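Local coordinates for protein transcriptional regulator, HTH_3 family (Vibrio cholerae, PDB 1Y9Q) that probably binds DNA through a helix-turn-helix domain to regulate transcription, and binds zinc in a cupin domain, with D-methionine held beside it, at residues Q11-L25 and L63-L77. Numbering follows the deposited sequence.
Sequences QIANQLKNLRKSRGL and LEASFSAFFANDPQL
L63, F70 and Q11 bury more surface than any other residues in this contact, in which helix 5-22 packs against the chain that leaves helix 53-63. After helix 53-63 the chain turns out through a Schellman motif, with E64 at positive phi. The two methyls of L63 take different partners: CD2 meets L25 CD1 at 3.6 Å, while CD1 faces L16 CD1. The L63 carbonyl oxygen accepts R23 NE at 3.1 Å, near the guanidinium plane, and R23 NH2 adds a weak second bond. R23 also turns NH1 back to L19 O, so the guanidinium ties the ends of both helices together.

The CB bond of F70 points away from helix 5-22 overall, but the ring still reaches the helix. L16 CD1 touches the ring edge, 4.3 Å from CE2. L19 CD1 meets the ring obliquely near CD2, and I12 CD1 packs on CB. I59 and A60 of helix 53-63 also touch F70, placing it in the core of the helical domain. Beside it, Q15 NE2 donates to A69 O at 3.1 Å, nearly in line with the carbonyl.

Q11 and N73 pair their amides through two bonds, the planes only 14° apart. N73 ND2 gives a nearly straight bond to Q11 OE1 (2.6 Å). Q11 NE2 returns one to N73 OD1 (3.1 Å). Each oxygen uses an in-plane lone pair. N73 CG sits between its own backbone N and carbonyl carbon (chi1 62°), which carries the amide to Q11; chi2 (98°) turns its plane. L77 CD1 rests against Q11 NE2.

The reciprocal amide pair fixes the rotation of both groups. Apolar packing of L16 and L19 on L63 and F70 is thus flanked by polar bonds at Q11 and R23, and Q15 adds one between them.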
# COMPACT_ATOMS: atom_id res chain seq x y z
N GLN A 11 -13.58 14.85 -17.72
CA GLN A 11 -12.54 14.32 -18.60
C GLN A 11 -12.28 12.85 -18.31
O GLN A 11 -12.26 12.02 -19.22
CB GLN A 11 -11.24 15.11 -18.42
CG GLN A 11 -10.02 14.39 -18.97
CD GLN A 11 -10.09 14.11 -20.46
OE1 GLN A 11 -9.50 13.14 -20.95
NE2 GLN A 11 -10.81 14.96 -21.19
N ILE A 12 -12.09 12.52 -17.03
CA ILE A 12 -11.84 11.14 -16.64
C ILE A 12 -13.06 10.25 -16.87
O ILE A 12 -12.94 9.12 -17.35
CB ILE A 12 -11.43 11.04 -15.15
CG1 ILE A 12 -10.14 11.82 -14.92
CG2 ILE A 12 -11.25 9.59 -14.75
CD1 ILE A 12 -8.97 11.35 -15.77
N ALA A 13 -14.23 10.77 -16.52
CA ALA A 13 -15.46 10.01 -16.69
C ALA A 13 -15.66 9.57 -18.13
O ALA A 13 -15.85 8.38 -18.42
CB ALA A 13 -16.66 10.87 -16.24
N ASN A 14 -15.60 10.53 -19.05
CA ASN A 14 -15.79 10.23 -20.46
C ASN A 14 -14.73 9.31 -21.07
O ASN A 14 -15.07 8.38 -21.80
CB ASN A 14 -15.89 11.52 -21.28
CG ASN A 14 -17.09 12.38 -20.88
OD1 ASN A 14 -18.12 11.86 -20.43
ND2 ASN A 14 -16.97 13.69 -21.06
N GLN A 15 -13.46 9.56 -20.79
CA GLN A 15 -12.41 8.71 -21.37
C GLN A 15 -12.39 7.31 -20.76
O GLN A 15 -12.14 6.33 -21.46
CB GLN A 15 -11.04 9.37 -21.24
CG GLN A 15 -9.89 8.60 -21.96
CD GLN A 15 -10.14 8.37 -23.45
OE1 GLN A 15 -11.10 8.87 -24.03
NE2 GLN A 15 -9.25 7.60 -24.07
N LEU A 16 -12.68 7.20 -19.46
CA LEU A 16 -12.71 5.89 -18.82
C LEU A 16 -13.76 5.03 -19.50
O LEU A 16 -13.53 3.86 -19.79
CB LEU A 16 -13.05 6.01 -17.33
CG LEU A 16 -13.39 4.68 -16.64
CD1 LEU A 16 -12.27 3.66 -16.87
CD2 LEU A 16 -13.61 4.91 -15.14
N LYS A 17 -14.91 5.62 -19.75
CA LYS A 17 -16.00 4.91 -20.41
C LYS A 17 -15.56 4.48 -21.80
O LYS A 17 -15.79 3.35 -22.21
CB LYS A 17 -17.24 5.82 -20.49
CG LYS A 17 -18.51 5.09 -20.91
CD LYS A 17 -19.69 6.06 -20.96
CE LYS A 17 -20.97 5.35 -21.37
NZ LYS A 17 -22.13 6.28 -21.35
N ASN A 18 -14.91 5.39 -22.53
CA ASN A 18 -14.44 5.07 -23.88
C ASN A 18 -13.46 3.90 -23.82
O ASN A 18 -13.62 2.92 -24.54
CB ASN A 18 -13.76 6.28 -24.51
CG ASN A 18 -13.55 6.11 -26.00
OD1 ASN A 18 -12.99 5.11 -26.45
ND2 ASN A 18 -14.00 7.10 -26.77
N LEU A 19 -12.46 4.01 -22.95
CA LEU A 19 -11.47 2.94 -22.81
C LEU A 19 -12.14 1.62 -22.48
O LEU A 19 -11.82 0.58 -23.08
CB LEU A 19 -10.45 3.30 -21.72
CG LEU A 19 -9.50 4.47 -22.01
CD1 LEU A 19 -8.66 4.79 -20.77
CD2 LEU A 19 -8.59 4.10 -23.19
N ARG A 20 -13.09 1.64 -21.55
CA ARG A 20 -13.80 0.43 -21.15
C ARG A 20 -14.63 -0.15 -22.29
O ARG A 20 -14.52 -1.34 -22.61
CB ARG A 20 -14.72 0.70 -19.94
CG ARG A 20 -15.49 -0.53 -19.48
CD ARG A 20 -16.27 -0.28 -18.20
NE ARG A 20 -17.38 0.67 -18.38
CZ ARG A 20 -18.54 0.38 -18.96
NH1 ARG A 20 -18.76 -0.84 -19.43
NH2 ARG A 20 -19.48 1.31 -19.06
N LYS A 21 -15.46 0.69 -22.89
CA LYS A 21 -16.33 0.29 -23.99
C LYS A 21 -15.53 -0.19 -25.20
O LYS A 21 -15.92 -1.14 -25.88
CB LYS A 21 -17.22 1.46 -24.41
CG LYS A 21 -18.28 1.86 -23.38
CD LYS A 21 -19.42 0.86 -23.34
CE LYS A 21 -20.60 1.41 -22.54
NZ LYS A 21 -21.72 0.44 -22.45
N SER A 22 -14.41 0.47 -25.48
CA SER A 22 -13.58 0.08 -26.61
C SER A 22 -13.06 -1.34 -26.41
O SER A 22 -12.81 -2.05 -27.38
CB SER A 22 -12.39 1.04 -26.78
OG SER A 22 -12.84 2.33 -27.18
N ARG A 23 -12.91 -1.74 -25.16
CA ARG A 23 -12.43 -3.08 -24.84
C ARG A 23 -13.58 -4.07 -24.75
O ARG A 23 -13.36 -5.28 -24.61
CB ARG A 23 -11.67 -3.05 -23.51
CG ARG A 23 -10.36 -2.27 -23.58
CD ARG A 23 -9.80 -1.98 -22.19
NE ARG A 23 -8.41 -1.55 -22.24
CZ ARG A 23 -7.96 -0.49 -22.91
NH1 ARG A 23 -8.80 0.29 -23.58
NH2 ARG A 23 -6.66 -0.20 -22.90
N GLY A 24 -14.81 -3.56 -24.82
CA GLY A 24 -15.98 -4.42 -24.73
C GLY A 24 -16.17 -5.01 -23.34
O GLY A 24 -16.72 -6.10 -23.19
N LEU A 25 -15.73 -4.27 -22.33
CA LEU A 25 -15.83 -4.71 -20.94
C LEU A 25 -17.05 -4.19 -20.21
O LEU A 25 -17.50 -3.07 -20.44
CB LEU A 25 -14.57 -4.28 -20.17
CG LEU A 25 -13.23 -4.94 -20.52
CD1 LEU A 25 -12.08 -4.17 -19.88
CD2 LEU A 25 -13.22 -6.39 -20.05
N LEU A 63 -6.85 -2.34 -16.81
CA LEU A 63 -7.23 -2.27 -18.22
C LEU A 63 -6.02 -2.45 -19.13
O LEU A 63 -6.16 -2.50 -20.35
CB LEU A 63 -7.87 -0.91 -18.52
CG LEU A 63 -9.19 -0.60 -17.81
CD1 LEU A 63 -9.57 0.86 -18.04
CD2 LEU A 63 -10.27 -1.54 -18.32
N GLU A 64 -4.84 -2.56 -18.51
CA GLU A 64 -3.58 -2.70 -19.23
C GLU A 64 -3.42 -1.52 -20.18
O GLU A 64 -3.10 -1.68 -21.37
CB GLU A 64 -3.55 -4.03 -19.99
CG GLU A 64 -3.74 -5.21 -19.06
CD GLU A 64 -3.65 -6.54 -19.77
OE1 GLU A 64 -2.52 -6.95 -20.12
OE2 GLU A 64 -4.71 -7.17 -19.98
N ALA A 65 -3.68 -0.34 -19.64
CA ALA A 65 -3.57 0.91 -20.37
C ALA A 65 -2.55 1.79 -19.68
O ALA A 65 -2.19 1.56 -18.52
CB ALA A 65 -4.92 1.61 -20.40
N SER A 66 -2.06 2.81 -20.38
CA SER A 66 -1.09 3.72 -19.80
C SER A 66 -1.85 4.78 -19.02
O SER A 66 -3.06 4.92 -19.19
CB SER A 66 -0.29 4.39 -20.91
OG SER A 66 -1.15 5.17 -21.72
N PHE A 67 -1.14 5.53 -18.18
CA PHE A 67 -1.77 6.60 -17.41
C PHE A 67 -2.18 7.66 -18.44
O PHE A 67 -3.24 8.28 -18.33
CB PHE A 67 -0.75 7.17 -16.41
CG PHE A 67 -1.29 8.28 -15.54
CD1 PHE A 67 -2.06 7.99 -14.42
CD2 PHE A 67 -1.01 9.61 -15.84
CE1 PHE A 67 -2.54 9.01 -13.60
CE2 PHE A 67 -1.49 10.64 -15.03
CZ PHE A 67 -2.25 10.34 -13.91
N SER A 68 -1.33 7.84 -19.45
CA SER A 68 -1.58 8.82 -20.52
C SER A 68 -2.89 8.56 -21.26
O SER A 68 -3.50 9.48 -21.78
CB SER A 68 -0.43 8.80 -21.54
OG SER A 68 0.80 9.16 -20.95
N ALA A 69 -3.31 7.29 -21.31
CA ALA A 69 -4.53 6.91 -22.01
C ALA A 69 -5.77 7.63 -21.50
O ALA A 69 -6.75 7.79 -22.23
CB ALA A 69 -4.73 5.40 -21.92
N PHE A 70 -5.73 8.07 -20.24
CA PHE A 70 -6.87 8.77 -19.66
C PHE A 70 -7.10 10.15 -20.28
O PHE A 70 -8.12 10.79 -20.02
CB PHE A 70 -6.69 8.92 -18.15
CG PHE A 70 -7.09 7.70 -17.37
CD1 PHE A 70 -6.15 6.99 -16.63
CD2 PHE A 70 -8.42 7.25 -17.40
CE1 PHE A 70 -6.53 5.84 -15.91
CE2 PHE A 70 -8.80 6.11 -16.69
CZ PHE A 70 -7.85 5.41 -15.94
N PHE A 71 -6.16 10.59 -21.10
CA PHE A 71 -6.25 11.90 -21.75
C PHE A 71 -6.11 11.83 -23.27
O PHE A 71 -6.00 12.85 -23.94
CB PHE A 71 -5.17 12.81 -21.16
CG PHE A 71 -5.21 12.89 -19.66
CD1 PHE A 71 -5.94 13.89 -19.03
CD2 PHE A 71 -4.55 11.94 -18.88
CE1 PHE A 71 -6.02 13.93 -17.63
CE2 PHE A 71 -4.62 11.98 -17.50
CZ PHE A 71 -5.36 12.97 -16.87
N ALA A 72 -6.15 10.62 -23.81
CA ALA A 72 -6.00 10.39 -25.25
C ALA A 72 -6.99 11.13 -26.15
O ALA A 72 -6.71 11.34 -27.33
CB ALA A 72 -6.06 8.90 -25.53
N ASN A 73 -8.14 11.51 -25.60
CA ASN A 73 -9.16 12.22 -26.38
C ASN A 73 -8.77 13.69 -26.58
O ASN A 73 -9.26 14.35 -27.50
CB ASN A 73 -10.49 12.15 -25.65
CG ASN A 73 -10.44 12.82 -24.30
OD1 ASN A 73 -10.84 13.98 -24.14
ND2 ASN A 73 -9.92 12.11 -23.31
N ASP A 74 -7.90 14.18 -25.71
CA ASP A 74 -7.44 15.56 -25.76
C ASP A 74 -6.01 15.58 -25.21
O ASP A 74 -5.76 16.10 -24.12
CB ASP A 74 -8.35 16.44 -24.91
CG ASP A 74 -8.13 17.92 -25.16
OD1 ASP A 74 -7.14 18.29 -25.82
OD2 ASP A 74 -8.96 18.72 -24.69
N PRO A 75 -5.07 14.99 -25.96
CA PRO A 75 -3.65 14.90 -25.61
C PRO A 75 -3.08 16.16 -24.97
O PRO A 75 -2.31 16.08 -24.01
CB PRO A 75 -2.99 14.58 -26.94
CG PRO A 75 -4.02 13.72 -27.61
CD PRO A 75 -5.30 14.47 -27.32
N GLN A 76 -3.47 17.31 -25.50
CA GLN A 76 -3.01 18.61 -24.99
C GLN A 76 -3.18 18.76 -23.47
O GLN A 76 -2.30 19.31 -22.80
CB GLN A 76 -3.76 19.73 -25.70
CG GLN A 76 -3.47 21.13 -25.16
CD GLN A 76 -4.35 22.19 -25.79
OE1 GLN A 76 -4.30 22.43 -27.00
NE2 GLN A 76 -5.17 22.84 -24.97
N LEU A 77 -4.30 18.29 -22.95
CA LEU A 77 -4.60 18.39 -21.52
C LEU A 77 -3.51 17.85 -20.61
O LEU A 77 -3.24 18.43 -19.55
CB LEU A 77 -5.91 17.65 -21.20
CG LEU A 77 -7.20 18.19 -21.82
CD1 LEU A 77 -8.36 17.30 -21.41
CD2 LEU A 77 -7.43 19.62 -21.35